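PDB 6RY0: mannan endo-1,6-alpha-mannosidase from Chaetomium thermophilum, which probably cleaves alpha-1,6-mannosidic linkages and is thought to transfer GPI-anchored glycoproteins into the fungal cell wall. Local coordinates for residues K194-N199 against S261-L266; G126-G131 against L180-P185. All blocks are in the same frame, centred on the assembly; numbering follows the deposited sequence.

Interaction 1: residues K194-N199 against S261-L266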
ATOM      1  N   LYS A 194     -18.834   3.346  -2.702  1.00  8.95           N
ATOM      2  CA  LYS A 194     -18.248   2.109  -2.185  1.00  9.43           C
ATOM      3  C   LYS A 194     -17.208   1.676  -3.202  1.00 10.00           C
ATOM      4  O   LYS A 194     -17.538   1.279  -4.314  1.00 10.63           O
ATOM      5  CB  LYS A 194     -19.304   1.037  -1.954  1.00  9.38           C
ATOM      6  CG  LYS A 194     -20.195   1.320  -0.744  1.00  9.62           C
ATOM      7  CD  LYS A 194     -21.103   0.203  -0.319  1.00 10.09           C
ATOM      8  CE  LYS A 194     -21.633   0.491   1.064  1.00  9.82           C
ATOM      9  NZ  LYS A 194     -22.440  -0.640   1.629  1.00 10.43           N
ATOM     10  N   ASN A 195     -15.946   1.824  -2.838  1.00 10.52           N
ATOM     11  CA  ASN A 195     -14.901   1.648  -3.793  1.00 10.51           C
ATOM     12  C   ASN A 195     -14.024   0.454  -3.496  1.00  9.33           C
ATOM     13  O   ASN A 195     -13.986  -0.094  -2.397  1.00  9.71           O
ATOM     14  CB  ASN A 195     -14.101   2.908  -3.997  1.00 11.41           C
ATOM     15  CG  ASN A 195     -13.423   3.413  -2.780  1.00 11.45           C
ATOM     16  OD1 ASN A 195     -13.550   2.886  -1.668  1.00 14.04           O
ATOM     17  ND2 ASN A 195     -12.663   4.471  -2.972  1.00 12.96           N
ATOM     18  N   THR A 196     -13.322   0.024  -4.534  1.00  8.62           N
ATOM     19  CA  THR A 196     -12.454  -1.118  -4.397  1.00  7.83           C
ATOM     20  C   THR A 196     -11.392  -0.903  -3.354  1.00  7.61           C
ATOM     21  O   THR A 196     -11.171  -1.796  -2.532  1.00  7.71           O
ATOM     22  CB  THR A 196     -11.858  -1.488  -5.746  1.00  7.95           C
ATOM     23  OG1 THR A 196     -12.961  -1.778  -6.594  1.00  9.11           O
ATOM     24  CG2 THR A 196     -10.918  -2.662  -5.621  1.00  8.62           C
ATOM     25  N   ILE A 197     -10.707   0.233  -3.375  1.00  7.57           N
ATOM     26  CA  ILE A 197      -9.511   0.346  -2.551  1.00  7.81           C
ATOM     27  C   ILE A 197      -9.840   0.231  -1.052  1.00  7.36           C
ATOM     28  O   ILE A 197      -9.082  -0.399  -0.304  1.00  7.45           O
ATOM     29  CB  ILE A 197      -8.676   1.596  -2.878  1.00  8.50           C
ATOM     30  CG1 ILE A 197      -7.345   1.573  -2.123  1.00  9.28           C
ATOM     31  CG2 ILE A 197      -9.449   2.902  -2.619  1.00  9.43           C
ATOM     32  CD1 ILE A 197      -6.469   0.485  -2.493  1.00  9.98           C
ATOM     33  N   ALA A 198     -10.935   0.831  -0.578  1.00  7.85           N
ATOM     34  CA  ALA A 198     -11.273   0.699   0.834  1.00  8.13           C
ATOM     35  C   ALA A 198     -11.437  -0.772   1.211  1.00  7.15           C
ATOM     36  O   ALA A 198     -10.958  -1.255   2.239  1.00  7.45           O
ATOM     37  CB  ALA A 198     -12.592   1.451   1.129  1.00  9.15           C
ATOM     38  N   ASN A 199     -12.172  -1.478   0.362  1.00  6.68           N
ATOM     39  CA  ASN A 199     -12.452  -2.883   0.597  1.00  6.82           C
ATOM     40  C   ASN A 199     -11.205  -3.743   0.444  1.00  6.59           C
ATOM     41  O   ASN A 199     -11.020  -4.696   1.189  1.00  7.01           O
ATOM     42  CB  ASN A 199     -13.609  -3.299  -0.323  1.00  7.41           C
ATOM     43  CG  ASN A 199     -14.893  -2.727   0.184  1.00  7.78           C
ATOM     44  OD1 ASN A 199     -15.449  -3.257   1.163  1.00  8.55           O
ATOM     45  ND2 ASN A 199     -15.355  -1.619  -0.396  1.00  8.03           N
ATOM     46  N   SER A 261      -3.578   0.454 -10.935  1.00  6.99           N
ATOM     47  CA  SER A 261      -2.728  -0.704 -10.723  1.00  7.33           C
ATOM     48  C   SER A 261      -2.807  -1.229  -9.298  1.00  7.78           C
ATOM     49  O   SER A 261      -2.815  -2.449  -9.072  1.00  8.19           O
ATOM     50  CB  SER A 261      -1.295  -0.330 -11.070  1.00  7.73           C
ATOM     51  OG  SER A 261      -0.756   0.628 -10.187  1.00  7.54           O
ATOM     52  N   TYR A 262      -2.867  -0.325  -8.333  1.00  8.10           N
ATOM     53  CA  TYR A 262      -2.800  -0.749  -6.931  1.00  8.68           C
ATOM     54  C   TYR A 262      -4.036  -1.516  -6.499  1.00  7.49           C
ATOM     55  O   TYR A 262      -3.960  -2.243  -5.519  1.00  7.93           O
ATOM     56  CB  TYR A 262      -2.493   0.428  -5.985  1.00 11.11           C
ATOM     57  CG  TYR A 262      -3.618   1.397  -5.631  1.00 12.33           C
ATOM     58  CD1 TYR A 262      -4.646   1.727  -6.521  1.00 13.09           C
ATOM     59  CD2 TYR A 262      -3.630   2.003  -4.391  1.00 14.16           C
ATOM     60  CE1 TYR A 262      -5.643   2.630  -6.191  1.00 14.89           C
ATOM     61  CE2 TYR A 262      -4.630   2.922  -4.072  1.00 15.05           C
ATOM     62  CZ  TYR A 262      -5.650   3.217  -4.964  1.00 15.77           C
ATOM     63  OH  TYR A 262      -6.660   4.095  -4.652  1.00 18.07           O
ATOM     64  N   ASN A 263      -5.166  -1.338  -7.159  1.00  7.21           N
ATOM     65  CA  ASN A 263      -6.362  -2.088  -6.791  1.00  7.35           C
ATOM     66  C   ASN A 263      -6.211  -3.559  -7.110  1.00  6.89           C
ATOM     67  O   ASN A 263      -6.357  -4.431  -6.238  1.00  6.97           O
ATOM     68  CB  ASN A 263      -7.616  -1.507  -7.472  1.00  7.58           C
ATOM     69  CG  ASN A 263      -8.229  -0.379  -6.703  1.00  8.74           C
ATOM     70  OD1 ASN A 263      -8.167  -0.359  -5.471  1.00 10.05           O
ATOM     71  ND2 ASN A 263      -8.884   0.542  -7.402  1.00  9.26           N
ATOM     72  N   ALA A 264      -5.868  -3.885  -8.342  1.00  7.50           N
ATOM     73  CA  ALA A 264      -5.648  -5.288  -8.693  1.00  7.10           C
ATOM     74  C   ALA A 264      -4.486  -5.855  -7.900  1.00  6.59           C
ATOM     75  O   ALA A 264      -4.547  -6.998  -7.435  1.00  6.77           O
ATOM     76  CB  ALA A 264      -5.426  -5.456 -10.198  1.00  8.02           C
ATOM     77  N   ALA A 265      -3.402  -5.103  -7.749  1.00  6.22           N
ATOM     78  CA  ALA A 265      -2.244  -5.643  -7.056  1.00  6.69           C
ATOM     79  C   ALA A 265      -2.537  -5.900  -5.577  1.00  6.04           C
ATOM     80  O   ALA A 265      -2.019  -6.879  -5.022  1.00  6.18           O
ATOM     81  CB  ALA A 265      -1.028  -4.718  -7.197  1.00  7.52           C
ATOM     82  N   LEU A 266      -3.330  -5.057  -4.920  1.00  5.99           N
ATOM     83  CA  LEU A 266      -3.634  -5.281  -3.524  1.00  5.83           C
ATOM     84  C   LEU A 266      -4.501  -6.525  -3.366  1.00  5.85           C
ATOM     85  O   LEU A 266      -4.333  -7.292  -2.424  1.00  6.24           O
ATOM     86  CB  LEU A 266      -4.298  -4.041  -2.907  1.00  6.04           C
ATOM     87  CG  LEU A 266      -4.454  -4.097  -1.384  1.00  6.40           C
ATOM     88  CD1 LEU A 266      -3.173  -4.492  -0.680  1.00  6.49           C
ATOM     89  CD2 LEU A 266      -4.910  -2.741  -0.898  1.00  7.13           C
TER
HETATM   90  O   HOH W   1     -10.942   2.065  -5.608  1.00  9.63           O
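Water 1 links I197 to N263: its oxygen accepts from the backbone I197 N at 2.9 Å and from the amide N263 ND2 at 3.1 Å. The contact joins the first turns of helices 196-213 and 261-278, two helices of the (alpha/alpha)6 barrel expected for glycoside hydrolase family 76. N263 aims its other amide atom at the same helix start. N263 OD1 lies 3.3 Å from I197 N, but the angle is too poor for a hydrogen bond; it rests instead against aliphatic carbons, 3.3 Å from I197 CB and 3.6 Å from T196 CG2. A carbonyl oxygen beside the positive end of a helix would probably be favoured electrostatically.

I197 carries the apolar half. CG1 stands anti to the backbone N (chi1 -172°) and reaches across to helix 261-278, where CD1 lies over one face of the Y262 ring. This CH-pi contact has I197 CD1 3.8 Å from the ring centroid, displaced toward the rim and closest to CE2. Ring and isoleucine cross at about a right angle. The same methyl meets L266 from the next turn, with I197 CD1 3.9 Å from L266 CD2, so two residues of one helix flank it. Outside the pair, Y262 stacks with F323 and L266 packs on W330, both of helix 323-337, while T196 OG1 is bonded to Y243 O.

The start of helix 196-213 is held by N195 at its N-cap, whose OD1 accepts a weak bond from A198 N. One turn on, the N199 amide turns back to the strand end: ND2 donates to N195 O at 2.9 Å, nearly straight at 165°, with that oxygen close to the N199 amide plane.

Interaction 2: residues G126-G131 against L180-P185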
ATOM      1  N   GLY A 126     -10.558   8.455   5.067  1.00 11.07           N
ATOM      2  CA  GLY A 126     -11.123   7.344   4.353  1.00 10.33           C
ATOM      3  C   GLY A 126     -10.697   6.029   4.976  1.00  8.48           C
ATOM      4  O   GLY A 126      -9.660   5.927   5.652  1.00  8.90           O
ATOM      5  N   ASN A 127     -11.461   4.988   4.656  1.00  8.38           N
ATOM      6  CA  ASN A 127     -11.051   3.645   5.027  1.00  8.54           C
ATOM      7  C   ASN A 127      -9.741   3.252   4.351  1.00  9.01           C
ATOM      8  O   ASN A 127      -8.930   2.504   4.913  1.00 10.73           O
ATOM      9  CB  ASN A 127     -12.146   2.640   4.699  1.00  8.54           C
ATOM     10  CG  ASN A 127     -13.225   2.637   5.742  1.00  8.47           C
ATOM     11  OD1 ASN A 127     -12.968   2.284   6.888  1.00  9.46           O
ATOM     12  ND2 ASN A 127     -14.443   3.003   5.345  1.00  9.07           N
ATOM     13  N   ASP A 128      -9.519   3.723   3.129  1.00  7.78           N
ATOM     14  CA  ASP A 128      -8.238   3.496   2.462  1.00  8.41           C
ATOM     15  C   ASP A 128      -7.086   4.240   3.153  1.00  7.88           C
ATOM     16  O   ASP A 128      -6.010   3.686   3.325  1.00  8.30           O
ATOM     17  CB  ASP A 128      -8.311   3.884   0.966  1.00 10.76           C
ATOM     18  CG  ASP A 128      -8.845   5.301   0.677  1.00 11.27           C
ATOM     19  OD1 ASP A 128      -9.543   5.898   1.513  1.00 11.75           O
ATOM     20  OD2 ASP A 128      -8.534   5.843  -0.401  1.00 14.35           O
ATOM     21  N   ASP A 129      -7.305   5.490   3.541  1.00  7.36           N
ATOM     22  CA  ASP A 129      -6.245   6.235   4.196  1.00  7.66           C
ATOM     23  C   ASP A 129      -5.822   5.540   5.482  1.00  7.15           C
ATOM     24  O   ASP A 129      -4.638   5.306   5.737  1.00  7.56           O
ATOM     25  CB  ASP A 129      -6.673   7.667   4.513  1.00  9.06           C
ATOM     26  CG  ASP A 129      -7.206   8.391   3.335  1.00 10.91           C
ATOM     27  OD1 ASP A 129      -8.399   8.337   3.100  1.00 16.41           O
ATOM     28  OD2 ASP A 129      -6.446   9.005   2.608  1.00 12.95           O
ATOM     29  N   GLN A 130      -6.807   5.223   6.313  1.00  7.14           N
ATOM     30  CA  GLN A 130      -6.557   4.505   7.560  1.00  6.74           C
ATOM     31  C   GLN A 130      -5.940   3.133   7.260  1.00  6.99           C
ATOM     32  O   GLN A 130      -4.997   2.699   7.942  1.00  7.24           O
ATOM     33  CB  GLN A 130      -7.882   4.338   8.318  1.00  7.07           C
ATOM     34  CG  GLN A 130      -7.708   3.694   9.664  1.00  7.18           C
ATOM     35  CD  GLN A 130      -8.978   3.121  10.252  1.00  7.36           C
ATOM     36  OE1 GLN A 130      -9.938   2.837   9.525  1.00  8.58           O
ATOM     37  NE2 GLN A 130      -8.980   2.907  11.562  1.00  7.43           N
ATOM     38  N   GLY A 131      -6.453   2.473   6.237  1.00  7.39           N
ATOM     39  CA  GLY A 131      -5.965   1.175   5.850  1.00  8.04           C
ATOM     40  C   GLY A 131      -4.513   1.166   5.487  1.00  7.27           C
ATOM     41  O   GLY A 131      -3.816   0.229   5.877  1.00  8.29           O
ATOM     42  N   LEU A 180     -17.532  -1.821   2.389  1.00  7.96           N
ATOM     43  CA  LEU A 180     -17.169  -0.545   2.968  1.00  8.12           C
ATOM     44  C   LEU A 180     -17.404   0.589   1.989  1.00  8.19           C
ATOM     45  O   LEU A 180     -17.142   0.494   0.794  1.00  9.07           O
ATOM     46  CB  LEU A 180     -15.681  -0.520   3.337  1.00  7.95           C
ATOM     47  CG  LEU A 180     -15.229  -1.404   4.482  1.00  8.44           C
ATOM     48  CD1 LEU A 180     -13.718  -1.375   4.584  1.00  9.27           C
ATOM     49  CD2 LEU A 180     -15.835  -0.950   5.771  1.00  9.19           C
ATOM     50  N   ARG A 181     -17.852   1.703   2.559  1.00  8.55           N
ATOM     51  CA  ARG A 181     -17.805   3.001   1.917  1.00  8.88           C
ATOM     52  C   ARG A 181     -16.379   3.530   1.901  1.00  8.96           C
ATOM     53  O   ARG A 181     -15.557   3.188   2.746  1.00  9.96           O
ATOM     54  CB  ARG A 181     -18.742   3.983   2.628  1.00  9.51           C
ATOM     55  CG  ARG A 181     -20.205   3.536   2.594  1.00  9.63           C
ATOM     56  CD  ARG A 181     -21.036   4.312   3.590  1.00 10.42           C
ATOM     57  NE  ARG A 181     -22.435   3.884   3.607  1.00 10.85           N
ATOM     58  CZ  ARG A 181     -23.404   4.472   2.898  1.00 11.75           C
ATOM     59  NH1 ARG A 181     -23.112   5.460   2.060  1.00 11.60           N
ATOM     60  NH2 ARG A 181     -24.661   4.069   3.039  1.00 12.96           N
ATOM     61  N   TRP A 182     -16.101   4.411   0.955  0.95  9.25           N
ATOM     62  CA  TRP A 182     -14.804   5.034   0.855  0.95  9.83           C
ATOM     63  C   TRP A 182     -14.446   5.775   2.132  0.95 10.35           C
ATOM     64  O   TRP A 182     -13.340   5.628   2.657  0.95 11.64           O
ATOM     65  CB  TRP A 182     -14.815   5.967  -0.345  0.95 10.64           C
ATOM     66  CG  TRP A 182     -13.540   6.624  -0.645  0.95 13.55           C
ATOM     67  CD1 TRP A 182     -12.274   6.250  -0.263  0.95 15.51           C
ATOM     68  CD2 TRP A 182     -13.387   7.756  -1.459  0.95 16.39           C
ATOM     69  NE1 TRP A 182     -11.334   7.095  -0.825  0.95 18.44           N
ATOM     70  CE2 TRP A 182     -12.007   8.049  -1.542  0.95 18.81           C
ATOM     71  CE3 TRP A 182     -14.292   8.582  -2.124  0.95 18.63           C
ATOM     72  CZ2 TRP A 182     -11.525   9.124  -2.268  0.95 20.63           C
ATOM     73  CZ3 TRP A 182     -13.821   9.632  -2.837  0.95 20.78           C
ATOM     74  CH2 TRP A 182     -12.450   9.913  -2.899  0.95 21.55           C
ATOM     75  N   GLN A 183     -15.361   6.628   2.590  1.00 10.34           N
ATOM     76  CA  GLN A 183     -15.142   7.505   3.726  1.00 10.90           C
ATOM     77  C   GLN A 183     -15.671   6.946   5.026  1.00 10.63           C
ATOM     78  O   GLN A 183     -16.637   6.182   5.046  1.00 10.31           O
ATOM     79  CB  GLN A 183     -15.781   8.847   3.446  1.00 12.17           C
ATOM     80  CG  GLN A 183     -15.213   9.549   2.206  1.00 14.42           C
ATOM     81  CD  GLN A 183     -13.727   9.860   2.371  1.00 17.54           C
ATOM     82  OE1 GLN A 183     -13.326  10.460   3.360  1.00 19.08           O
ATOM     83  NE2 GLN A 183     -12.905   9.333   1.474  1.00 19.16           N
ATOM     84  N   ILE A 184     -15.016   7.345   6.120  1.00 10.97           N
ATOM     85  CA  ILE A 184     -15.446   6.980   7.453  1.00 11.27           C
ATOM     86  C   ILE A 184     -16.527   7.918   7.987  1.00 12.61           C
ATOM     87  O   ILE A 184     -17.579   7.476   8.403  1.00 12.82           O
ATOM     88  CB  ILE A 184     -14.227   6.787   8.413  1.00 11.57           C
ATOM     89  CG1 ILE A 184     -13.401   5.592   7.950  1.00 11.78           C
ATOM     90  CG2 ILE A 184     -14.698   6.626   9.853  1.00 12.61           C
ATOM     91  CD1 ILE A 184     -11.998   5.589   8.487  1.00 11.86           C
ATOM     92  N   PRO A 185     -16.297   9.238   7.943  1.00 14.48           N
ATOM     93  CA  PRO A 185     -17.345  10.148   8.432  1.00 16.70           C
ATOM     94  C   PRO A 185     -18.530  10.251   7.445  1.00 17.61           C
ATOM     95  O   PRO A 185     -18.313  10.514   6.250  1.00 18.45           O
ATOM     96  CB  PRO A 185     -16.607  11.503   8.556  1.00 17.82           C
ATOM     97  CG  PRO A 185     -15.146  11.178   8.506  1.00 17.92           C
ATOM     98  CD  PRO A 185     -15.070   9.981   7.594  1.00 15.54           C
TER
HETATM   99  O   HOH W   2     -17.096   3.841   6.539  1.00 10.65           O
HETATM  100  O   HOH W   3      -9.893   8.687   1.086  1.00 30.01           O
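D128 CG sits between its backbone N and carbonyl carbon (chi1 52°), while the W182 ring swings out anti to its own N (chi1 -176°); together these torsions bring the carboxylate to the N-H edge of the indole, the two planes 59° apart. W182 NE1 donates to D128 OD2 at 3.1 Å. The bond lies near the indole plane, but the donor approaches from above the carboxylate plane. Q183 is bent back beside the indole, its NE2 3.3 Å above the centre of one ring face, and its OE1 is bonded to N188.

N127 grips the loop backbone twice. N127 N donates to W182 O at 2.8 Å, and N127 ND2 donates to R181 O, also at 2.8 Å, near the N127 amide plane. ND2 also donates to water 2, which in turn donates to Q183 O. These two ND2 bonds fix the turn of the amide; OD1 faces I184 CG1 at 3.5 Å and takes a weak bond from R171.

I184 CD1 packs against the amide end of Q130, 3.6 Å from OE1; that amide is held by T165 through NE2 and by R171 and Q166 through OE1. A single beta bridge joins G126 to Q183. This is a helix N-terminus pinned by a neighbouring loop in a family 76 alpha-helical barrel; the same turn holds D129, a calcium ligand in another structure of this protein, with no metal on it here.

Along the chain interaction 2 closes before interaction 1 opens: helix start 126-131, loop 180-185, strand end and helix start 194-199, then helix start 261-266. The two centres lie about 12 Å apart, both within the family 76 part of the chain. Loop 180-185 leads toward strand 193-195 and touches segment 194-199 directly, through a probable hydrogen bond from L180 N to N199 OD1 at 2.8 Å and by packing of W182 on N195. The starts of helices 127-142, 196-213 and 261-278 pack mutually: I197 touches D128, and Y262 and L266 reach helix 127-142. The I197 side chain is about 8 Å from that of D129, which binds calcium in another structure of this protein.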